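Local coordinates for protein endo-1,3-beta-glucanase, family GH16 (Zobellia galactanivorans, PDB 4BOW) that probably hydrolyses internal beta-1,3-glucosidic bonds of glucans, here as the family GH16 catalytic domain of a longer, calcium-binding protein, at residues Ala113-Gly118 / Ser142-Glu147. The protein carries 1 engineered substitution. Numbering follows the deposited sequence.
Sequences AIWTLG and SIDILE. Engineered in segment 142-147: S142 (natural residue Glu). With GLC (alpha-D-glucopyranose), chain C; BGC (beta-D-glucopyranose), chain B.
W115 turns its indole back between its own backbone N and carbonyl carbon (chi1 56°), while D144 sets its carboxylate beside its backbone N (chi1 -65°), and the two groups lie side by side on one face of an antiparallel strand pair. D144 OD1 comes 3.3 Å from W115 CB, with ring and carboxylate planes 37° apart. The pair belongs to the beta-jelly-roll of family GH16 and illustrates how a classic beta bulge can reset which side chains face a binding cleft. I145 and L146 both face I114; the one residue inserted by the bulge returns E147 to the face that holds W115, D144 and A113. This is the ExDxxE-type signature, whose first and last glutamates are nucleophile and acid/base in related GH16 enzymes; E147 probably corresponds to the latter. The first position is here the engineered S142 in place of glutamate; in one of its two conformers, hence tentatively, OG donates to T116 O nearly in line with the carbonyl and lies at the indole edge.

Backbone bonds frame the bulge. I114 N reaches L146 O at 2.9 Å, and I114 O accepts L146 N plus a weak, bent bond from I145 N; beyond it, T116 N donates to I143 O. On the reverse face, I114 CD1 packs on L146 CB at 3.8 Å. I145 points toward strand 113-118, where its CB meets I114 CG2.

The alpha-D-glucopyranose lies over one face of the W115 indole, its C6 3.4 Å above the plane. Its O1 lies 2.8 Å from D144 OD1 and 2.9 Å from OD2. The extended E147 side chain, also bonded to W111, brings OE1 to accept the proton of the sugar's O6 at 2.9 Å.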
loop_
_atom_site.group_PDB
_atom_site.type_symbol
_atom_site.label_atom_id
_atom_site.label_comp_id
_atom_site.label_asym_id
_atom_site.label_seq_id
_atom_site.Cartn_x
_atom_site.Cartn_y
_atom_site.Cartn_z
ATOM N N ALA A 113 3.309 -3.311 1.233
ATOM C CA ALA A 113 2.311 -2.565 1.941
ATOM C C ALA A 113 1.003 -2.570 1.210
ATOM O O ALA A 113 0.919 -2.621 -0.029
ATOM C CB ALA A 113 2.819 -1.085 2.139
ATOM N N ILE A 114 -0.043 -2.483 2.071
ATOM C CA ILE A 114 -1.414 -2.269 1.662
ATOM C C ILE A 114 -1.827 -1.039 2.476
ATOM O O ILE A 114 -1.844 -1.106 3.709
ATOM C CB ILE A 114 -2.362 -3.448 2.067
ATOM C CG1 ILE A 114 -1.813 -4.771 1.451
ATOM C CG2 ILE A 114 -3.812 -3.145 1.638
ATOM C CD1 ILE A 114 -2.526 -6.010 2.054
ATOM N N TRP A 115 -2.140 0.087 1.845
ATOM C CA TRP A 115 -2.335 1.302 2.617
ATOM C C TRP A 115 -3.212 2.272 1.845
ATOM O O TRP A 115 -3.635 1.996 0.723
ATOM C CB TRP A 115 -0.957 1.876 3.005
ATOM C CG TRP A 115 0.022 2.179 1.898
ATOM C CD1 TRP A 115 0.561 1.300 0.973
ATOM C CD2 TRP A 115 0.628 3.447 1.657
ATOM N NE1 TRP A 115 1.511 1.969 0.181
ATOM C CE2 TRP A 115 1.543 3.261 0.562
ATOM C CE3 TRP A 115 0.486 4.735 2.247
ATOM C CZ2 TRP A 115 2.388 4.301 0.098
ATOM C CZ3 TRP A 115 1.326 5.761 1.762
ATOM C CH2 TRP A 115 2.252 5.565 0.708
ATOM N N THR A 116 -3.481 3.404 2.464
ATOM C CA THR A 116 -4.273 4.422 1.822
ATOM C C THR A 116 -3.625 5.791 1.923
ATOM O O THR A 116 -2.787 6.061 2.819
ATOM C CB THR A 116 -5.673 4.584 2.475
ATOM O OG1 THR A 116 -5.568 5.370 3.729
ATOM C CG2 THR A 116 -6.373 3.245 2.737
ATOM N N LEU A 117 -3.971 6.692 1.020
ATOM C CA LEU A 117 -3.615 8.111 1.099
ATOM C C LEU A 117 -4.905 8.875 0.905
ATOM O O LEU A 117 -5.761 8.517 0.067
ATOM C CB LEU A 117 -2.644 8.575 -0.002
ATOM C CG LEU A 117 -1.195 8.219 0.280
ATOM C CD1 LEU A 117 -0.384 8.416 -1.018
ATOM C CD2 LEU A 117 -0.704 9.105 1.478
ATOM N N GLY A 118 -5.048 10.009 1.633
ATOM C CA GLY A 118 -6.171 10.931 1.251
ATOM C C GLY A 118 -6.040 11.302 -0.238
ATOM O O GLY A 118 -4.943 11.556 -0.780
ATOM N N SER A 142 -3.010 9.122 6.026
ATOM C CA SER A 142 -2.831 7.792 5.549
ATOM C C SER A 142 -3.112 6.737 6.568
ATOM O O SER A 142 -2.867 6.928 7.746
ATOM C CB SER A 142 -1.391 7.854 5.234
ATOM O OG SER A 142 -0.922 6.588 4.752
ATOM N N ILE A 143 -3.600 5.593 6.095
ATOM C CA ILE A 143 -3.892 4.435 6.935
ATOM C C ILE A 143 -3.037 3.314 6.417
ATOM O O ILE A 143 -3.150 2.956 5.214
ATOM C CB ILE A 143 -5.336 4.021 6.844
ATOM C CG1 ILE A 143 -6.242 5.233 7.267
ATOM C CG2 ILE A 143 -5.598 2.759 7.703
ATOM C CD1 ILE A 143 -7.769 5.036 6.978
ATOM N N ASP A 144 -2.200 2.673 7.217
ATOM C CA ASP A 144 -1.518 1.429 6.787
ATOM C C ASP A 144 -2.300 0.224 7.220
ATOM O O ASP A 144 -2.244 -0.079 8.480
ATOM C CB ASP A 144 -0.065 1.394 7.377
ATOM C CG ASP A 144 0.769 2.497 6.794
ATOM O OD1 ASP A 144 1.064 2.406 5.597
ATOM O OD2 ASP A 144 1.406 3.300 7.453
ATOM N N ILE A 145 -2.917 -0.504 6.292
ATOM C CA ILE A 145 -3.662 -1.744 6.612
ATOM C C ILE A 145 -2.639 -2.882 6.852
ATOM O O ILE A 145 -2.831 -3.669 7.760
ATOM C CB ILE A 145 -4.593 -2.040 5.425
ATOM C CG1 ILE A 145 -5.565 -0.895 5.238
ATOM C CG2 ILE A 145 -5.332 -3.326 5.757
ATOM C CD1 ILE A 145 -6.505 -1.027 4.062
ATOM N N LEU A 146 -1.554 -2.900 6.085
ATOM C CA LEU A 146 -0.541 -3.910 6.267
ATOM C C LEU A 146 0.774 -3.308 5.889
ATOM O O LEU A 146 0.925 -2.723 4.770
ATOM C CB LEU A 146 -0.858 -5.110 5.354
ATOM C CG LEU A 146 0.141 -6.280 5.302
ATOM C CD1 LEU A 146 1.252 -6.098 4.384
ATOM C CD2 LEU A 146 0.634 -6.746 6.712
ATOM N N GLU A 147 1.813 -3.465 6.685
ATOM C CA GLU A 147 3.219 -3.385 6.253
ATOM C C GLU A 147 3.947 -4.522 6.894
ATOM O O GLU A 147 3.581 -5.010 7.945
ATOM C CB GLU A 147 3.942 -2.098 6.597
ATOM C CG GLU A 147 3.188 -0.851 6.094
ATOM C CD GLU A 147 3.951 0.347 6.605
ATOM O OE1 GLU A 147 5.034 0.787 6.150
ATOM O OE2 GLU A 147 3.532 1.050 7.670
HETATM C C1 GLC C . 3.622 4.368 5.582
HETATM C C2 GLC C . 4.648 5.438 5.275
HETATM C C3 GLC C . 4.871 5.701 3.777
HETATM C C4 GLC C . 5.190 4.330 3.202
HETATM C C5 GLC C . 3.938 3.539 3.336
HETATM C C6 GLC C . 3.973 2.121 2.694
HETATM O O1 GLC C . 2.346 4.867 5.220
HETATM O O2 GLC C . 4.212 6.609 5.945
HETATM O O3 GLC C . 5.981 6.626 3.537
HETATM O O4 GLC C . 5.433 4.529 1.817
HETATM O O5 GLC C . 3.723 3.268 4.734
HETATM O O6 GLC C . 5.064 1.326 3.302
HETATM C C2 BGC B . 6.801 8.821 3.287
HETATM C C3 BGC B . 6.382 10.216 2.955
HETATM C C4 BGC B . 5.510 10.264 1.679
HETATM C C5 BGC B . 4.254 9.382 1.930
HETATM C C6 BGC B . 3.362 9.248 0.701
HETATM C C1 BGC B . 5.539 7.995 3.361
HETATM O O2 BGC B . 7.466 8.761 4.512
HETATM O O3 BGC B . 7.610 10.930 2.584
HETATM O O4 BGC B . 4.972 11.584 1.448
HETATM O O5 BGC B . 4.789 8.050 2.149
HETATM O O6 BGC B . 4.108 8.692 -0.436
#